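Local coordinates for protein exopolygalacturonate lyase (Vibrio vulnificus, PDB 5A29) that probably cleaves pectate by beta-elimination from chain ends, as a metal-binding lyase of polysaccharide lyase family 2, at residues Pro456-Gln461 and Leu486-Ala491; Met468-Ala473 and Pro522-Thr527. All blocks are in the same frame, centred on the assembly; numbering follows the deposited sequence.

Both contacts belong to the helical part of the lyase, away from the manganese and tartrate sites, and their centres lie about 13 Å apart. Interaction 1 is a surface contact in which an irregular chain crosses helix 484-500; interaction 2 is a buried contact between helices 467-480 and 521-532. The chemistry follows the setting: a thioether, a bridging water and backbone oxygens take part in the first, whereas leucine, alanine and phenylalanine carry most of the second. Helix 467-480 joins them, since it follows strand 457-458 in the chain and packs on helix 484-500, where Phe488 CE2 lies 3.7 Å from Thr469 CG2.

Interaction 1: Pro456-Gln461 and Leu486-Ala491; sequences PTLNMQ and LEFARA. With EDO (1,2-ethanediol), chain P.
Leu458 and Met460 lay the end of a two-stranded antiparallel sheet, 446-447 with 457-458, and the loop after it across helix 484-500. The tight part centres on Phe488. Leu458 crosses this side chain at about a right angle, its CD1 3.7 Å from Phe488 CB. With CG anti to the backbone N (chi1 176°), the Phe488 ring reaches toward the loop, where Asn459 O meets its edge, 3.3 Å from CE1. Ala473 of helix 467-480 also packs against this side chain, and Trp445, just before strand 446-447, meets the ring with the planes at about 45°. Met460 bends at chi2 (-62°), which brings SD against the helix backbone, 3.6 Å from Phe488 CA, and within 3.7 Å of Glu487 CG. Ala491 CB points toward the loop and packs on Met460 O, 3.8 Å away.

Toward solvent the fit is looser. The extended Glu487 side chain crosses Met460 and ends in an exposed carboxylate. No direct hydrogen bond links the two segments; a water instead donates to both Asn459 O and Phe488 O. An Asx turn shapes the loop itself: Gln461 N donates to Asn459 OD1 at 3.0 Å, reaching it from above the carbonyl plane.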
loop_
_atom_site.group_PDB
_atom_site.type_symbol
_atom_site.label_atom_id
_atom_site.label_comp_id
_atom_site.label_asym_id
_atom_site.label_seq_id
_atom_site.Cartn_x
_atom_site.Cartn_y
_atom_site.Cartn_z
ATOM N N PRO A 456 15.994 9.228 25.083
ATOM C CA PRO A 456 14.605 9.732 24.994
ATOM C C PRO A 456 13.928 9.611 26.365
ATOM O O PRO A 456 14.465 8.906 27.203
ATOM C CB PRO A 456 13.960 8.771 24.013
ATOM C CG PRO A 456 14.758 7.473 24.156
ATOM C CD PRO A 456 16.168 7.944 24.393
ATOM N N THR A 457 12.834 10.342 26.589
ATOM C CA THR A 457 11.948 10.192 27.758
ATOM C C THR A 457 10.572 9.770 27.207
ATOM O O THR A 457 9.780 10.610 26.778
ATOM C CB THR A 457 11.839 11.530 28.536
ATOM O OG1 THR A 457 13.154 11.874 29.001
ATOM C CG2 THR A 457 10.946 11.380 29.767
ATOM N N LEU A 458 10.339 8.471 27.129
ATOM C CA LEU A 458 9.171 7.945 26.397
ATOM C C LEU A 458 8.035 7.564 27.357
ATOM O O LEU A 458 8.262 7.222 28.533
ATOM C CB LEU A 458 9.556 6.720 25.594
ATOM C CG LEU A 458 10.700 6.984 24.621
ATOM C CD1 LEU A 458 11.174 5.688 23.978
ATOM C CD2 LEU A 458 10.226 8.018 23.610
ATOM N N ASN A 459 6.822 7.581 26.832
ATOM C CA ASN A 459 5.589 7.292 27.595
ATOM C C ASN A 459 5.364 5.780 27.606
ATOM O O ASN A 459 4.895 5.195 26.619
ATOM C CB ASN A 459 4.421 7.970 26.877
ATOM C CG ASN A 459 3.084 7.815 27.605
ATOM O OD1 ASN A 459 2.967 7.159 28.665
ATOM N ND2 ASN A 459 2.057 8.344 26.981
ATOM N N MET A 460 5.663 5.121 28.727
ATOM C CA MET A 460 5.499 3.663 28.809
ATOM C C MET A 460 4.054 3.247 29.147
ATOM O O MET A 460 3.772 2.061 29.230
ATOM C CB MET A 460 6.427 3.069 29.887
ATOM C CG MET A 460 7.860 3.480 29.732
ATOM S SD MET A 460 8.485 2.855 28.139
ATOM C CE MET A 460 10.096 3.708 28.060
ATOM N N GLN A 461 3.168 4.216 29.344
ATOM C CA GLN A 461 1.745 3.947 29.541
ATOM C C GLN A 461 0.916 4.364 28.334
ATOM O O GLN A 461 -0.301 4.491 28.449
ATOM C CB GLN A 461 1.179 4.692 30.803
ATOM C CG GLN A 461 1.716 4.155 32.143
ATOM C CD GLN A 461 3.161 4.578 32.390
ATOM O OE1 GLN A 461 3.546 5.719 32.100
ATOM N NE2 GLN A 461 3.980 3.653 32.897
ATOM N N LEU A 486 13.216 0.045 23.017
ATOM C CA LEU A 486 12.746 -1.358 23.105
ATOM C C LEU A 486 11.833 -1.553 24.307
ATOM O O LEU A 486 10.935 -2.386 24.241
ATOM C CB LEU A 486 13.929 -2.318 23.248
ATOM C CG LEU A 486 14.803 -2.371 21.998
ATOM C CD1 LEU A 486 15.834 -3.482 22.197
ATOM C CD2 LEU A 486 13.959 -2.636 20.776
ATOM N N GLU A 487 12.125 -0.882 25.410
ATOM C CA GLU A 487 11.176 -0.846 26.557
ATOM C C GLU A 487 9.795 -0.342 26.128
ATOM O O GLU A 487 8.739 -0.915 26.435
ATOM C CB GLU A 487 11.693 0.067 27.670
ATOM C CG GLU A 487 10.810 0.040 28.917
ATOM C CD GLU A 487 11.400 0.757 30.144
ATOM O OE1 GLU A 487 12.529 1.305 30.064
ATOM O OE2 GLU A 487 10.693 0.835 31.182
ATOM N N PHE A 488 9.832 0.798 25.424
ATOM C CA PHE A 488 8.624 1.415 24.875
ATOM C C PHE A 488 7.882 0.480 23.916
ATOM O O PHE A 488 6.646 0.324 24.023
ATOM C CB PHE A 488 9.021 2.731 24.168
ATOM C CG PHE A 488 7.864 3.424 23.465
ATOM C CD1 PHE A 488 6.989 4.195 24.182
ATOM C CD2 PHE A 488 7.756 3.345 22.050
ATOM C CE1 PHE A 488 5.951 4.899 23.556
ATOM C CE2 PHE A 488 6.703 4.017 21.398
ATOM C CZ PHE A 488 5.808 4.797 22.143
ATOM N N ALA A 489 8.619 -0.160 23.002
ATOM C CA ALA A 489 7.968 -1.007 22.025
ATOM C C ALA A 489 7.370 -2.250 22.718
ATOM O O ALA A 489 6.322 -2.731 22.332
ATOM C CB ALA A 489 8.977 -1.458 20.999
ATOM N N ARG A 490 8.083 -2.819 23.660
ATOM C CA ARG A 490 7.561 -4.002 24.386
ATOM C C ARG A 490 6.235 -3.663 25.097
ATOM O O ARG A 490 5.263 -4.445 24.994
ATOM C CB ARG A 490 8.579 -4.463 25.480
ATOM C CG ARG A 490 9.702 -5.286 24.904
ATOM C CD ARG A 490 10.769 -5.462 26.011
ATOM N NE ARG A 490 11.371 -6.768 25.965
ATOM C CZ ARG A 490 12.654 -7.021 26.270
ATOM N NH1 ARG A 490 13.486 -6.037 26.614
ATOM N NH2 ARG A 490 13.103 -8.271 26.224
ATOM N N ALA A 491 6.181 -2.526 25.788
ATOM C CA ALA A 491 4.963 -2.137 26.463
ATOM C C ALA A 491 3.822 -1.916 25.456
ATOM O O ALA A 491 2.667 -2.353 25.660
ATOM C CB ALA A 491 5.203 -0.866 27.248
HETATM C C1 EDO P . 13.846 13.901 26.611
HETATM O O1 EDO P . 14.911 12.943 26.749
HETATM C C2 EDO P . 14.371 15.317 26.383
HETATM O O2 EDO P . 15.801 15.275 26.296
HETATM O O HOH W 1 4.774 2.198 25.448
#

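Interaction 2: Met468-Ala473 and Pro522-Thr527; sequences MTLFSA and PLALLT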
loop_
_atom_site.group_PDB
_atom_site.type_symbol
_atom_site.label_atom_id
_atom_site.label_comp_id
_atom_site.label_asym_id
_atom_site.label_seq_id
_atom_site.Cartn_x
_atom_site.Cartn_y
_atom_site.Cartn_z
ATOM N N MET A 468 2.071 0.413 13.521
ATOM C CA MET A 468 2.990 1.500 13.147
ATOM C C MET A 468 3.779 1.986 14.353
ATOM O O MET A 468 4.949 2.419 14.172
ATOM C CB MET A 468 2.261 2.701 12.545
ATOM C CG MET A 468 1.573 2.372 11.228
ATOM S SD MET A 468 2.796 1.769 9.975
ATOM C CE MET A 468 2.135 0.136 9.895
ATOM N N THR A 469 3.222 1.903 15.577
ATOM C CA THR A 469 4.021 2.270 16.771
ATOM C C THR A 469 5.255 1.402 16.865
ATOM O O THR A 469 6.391 1.895 17.162
ATOM C CB THR A 469 3.194 2.082 18.095
ATOM O OG1 THR A 469 1.909 2.720 17.920
ATOM C CG2 THR A 469 3.936 2.717 19.253
ATOM N N LEU A 470 5.036 0.099 16.663
ATOM C CA LEU A 470 6.123 -0.890 16.821
ATOM C C LEU A 470 7.150 -0.707 15.674
ATOM O O LEU A 470 8.350 -0.727 15.933
ATOM C CB LEU A 470 5.620 -2.348 16.765
ATOM C CG LEU A 470 4.532 -2.757 17.794
ATOM C CD1 LEU A 470 4.449 -4.298 17.837
ATOM C CD2 LEU A 470 4.955 -2.211 19.129
ATOM N N PHE A 471 6.701 -0.569 14.420
ATOM C CA PHE A 471 7.710 -0.453 13.342
ATOM C C PHE A 471 8.514 0.822 13.567
ATOM O O PHE A 471 9.709 0.892 13.204
ATOM C CB PHE A 471 7.062 -0.361 11.947
ATOM C CG PHE A 471 6.451 -1.664 11.466
ATOM C CD1 PHE A 471 7.183 -2.847 11.416
ATOM C CD2 PHE A 471 5.100 -1.700 11.066
ATOM C CE1 PHE A 471 6.582 -4.053 10.952
ATOM C CE2 PHE A 471 4.521 -2.892 10.598
ATOM C CZ PHE A 471 5.277 -4.087 10.518
ATOM N N SER A 472 7.853 1.877 14.017
ATOM C CA SER A 472 8.563 3.153 14.164
ATOM C C SER A 472 9.562 3.056 15.341
ATOM O O SER A 472 10.663 3.618 15.313
ATOM C CB SER A 472 7.565 4.269 14.481
ATOM O OG SER A 472 6.792 4.549 13.283
ATOM N N ALA A 473 9.104 2.487 16.449
ATOM C CA ALA A 473 10.020 2.356 17.631
ATOM C C ALA A 473 11.244 1.498 17.295
ATOM O O ALA A 473 12.372 1.766 17.767
ATOM C CB ALA A 473 9.210 1.805 18.852
ATOM N N PRO A 522 0.739 -9.310 13.166
ATOM C CA PRO A 522 1.703 -10.407 13.293
ATOM C C PRO A 522 3.069 -10.026 12.788
ATOM O O PRO A 522 4.094 -10.331 13.456
ATOM C CB PRO A 522 1.152 -11.492 12.348
ATOM C CG PRO A 522 -0.329 -11.211 12.305
ATOM C CD PRO A 522 -0.441 -9.715 12.380
ATOM N N LEU A 523 3.141 -9.508 11.564
ATOM C CA LEU A 523 4.478 -8.993 11.132
ATOM C C LEU A 523 5.077 -7.988 12.092
ATOM O O LEU A 523 6.287 -8.039 12.380
ATOM C CB LEU A 523 4.420 -8.476 9.679
ATOM C CG LEU A 523 5.806 -8.050 9.085
ATOM C CD1 LEU A 523 6.728 -9.274 8.955
ATOM C CD2 LEU A 523 5.580 -7.393 7.670
ATOM N N ALA A 524 4.301 -6.998 12.573
ATOM C CA ALA A 524 4.901 -6.020 13.470
ATOM C C ALA A 524 5.398 -6.737 14.758
ATOM O O ALA A 524 6.501 -6.421 15.276
ATOM C CB ALA A 524 3.891 -4.966 13.874
ATOM N N LEU A 525 4.534 -7.615 15.327
ATOM C CA LEU A 525 4.961 -8.360 16.556
ATOM C C LEU A 525 6.212 -9.197 16.349
ATOM O O LEU A 525 7.097 -9.270 17.238
ATOM C CB LEU A 525 3.779 -9.249 17.108
ATOM C CG LEU A 525 2.670 -8.352 17.626
ATOM C CD1 LEU A 525 1.400 -9.245 17.786
ATOM C CD2 LEU A 525 2.940 -7.647 18.950
ATOM N N LEU A 526 6.283 -9.878 15.206
ATOM C CA LEU A 526 7.463 -10.711 14.947
ATOM C C LEU A 526 8.684 -9.900 14.616
ATOM O O LEU A 526 9.851 -10.328 14.881
ATOM C CB LEU A 526 7.166 -11.689 13.841
ATOM C CG LEU A 526 6.051 -12.649 14.225
ATOM C CD1 LEU A 526 5.819 -13.563 13.028
ATOM C CD2 LEU A 526 6.422 -13.494 15.480
ATOM N N THR A 527 8.472 -8.695 14.088
ATOM C CA THR A 527 9.676 -7.841 13.762
ATOM C C THR A 527 10.263 -7.385 15.124
ATOM O O THR A 527 11.497 -7.266 15.323
ATOM C CB THR A 527 9.249 -6.638 12.858
ATOM O OG1 THR A 527 8.680 -7.161 11.621
ATOM C CG2 THR A 527 10.505 -5.766 12.438
#
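Helices 467-480 and 521-532 run in roughly the same direction where Leu470 and Phe471 meet Ala524, their short segments inclined at 32° with axes 9.0 Å apart. In this packing, consistent with the alpha/alpha barrel of polysaccharide lyase family 2, the backbones come closest at Phe471 and Ala524, whose CA atoms are 6.2 Å apart; the small alanine points toward helix 467-480 and leaves the intervening layer to larger side chains.

Phe471 buries the most surface here. With CG beside its own backbone N (chi1 -72°), the ring reaches across so that CZ stands 3.5 Å from Ala524 CA. The Ala524 methyl lies over one ring face in a CH-pi contact, CB 4.1 Å from the ring centroid, but displaced toward the rim. Near CZ come Leu523 CG and, obliquely, its carbonyl carbon; Met468 CE, from Phe471's own helix, lies in plane at the ring edge. Tyr542 also stacks with Phe471, and Leu418 of helix 417-426 adds a further neighbour.

Leu470 continues the apolar seam beside Ala524. One branch does the touching: CD1 meets Leu525 CD2 at 3.8 Å and also approaches the Ala524 carbonyl. Although the CB of Leu525 points away from helix 467-480, its CD2 branch turns back to make this contact, while Ala493 and Val497 of helix 484-500 pack on the same leucine.

The polar exception is Thr527, whose OG1 lies at the edge of the Phe471 ring. That hydroxyl donates to Leu523 O within its own helix at 2.7 Å, on the opposite face of the carbonyl plane from the backbone N of Thr527.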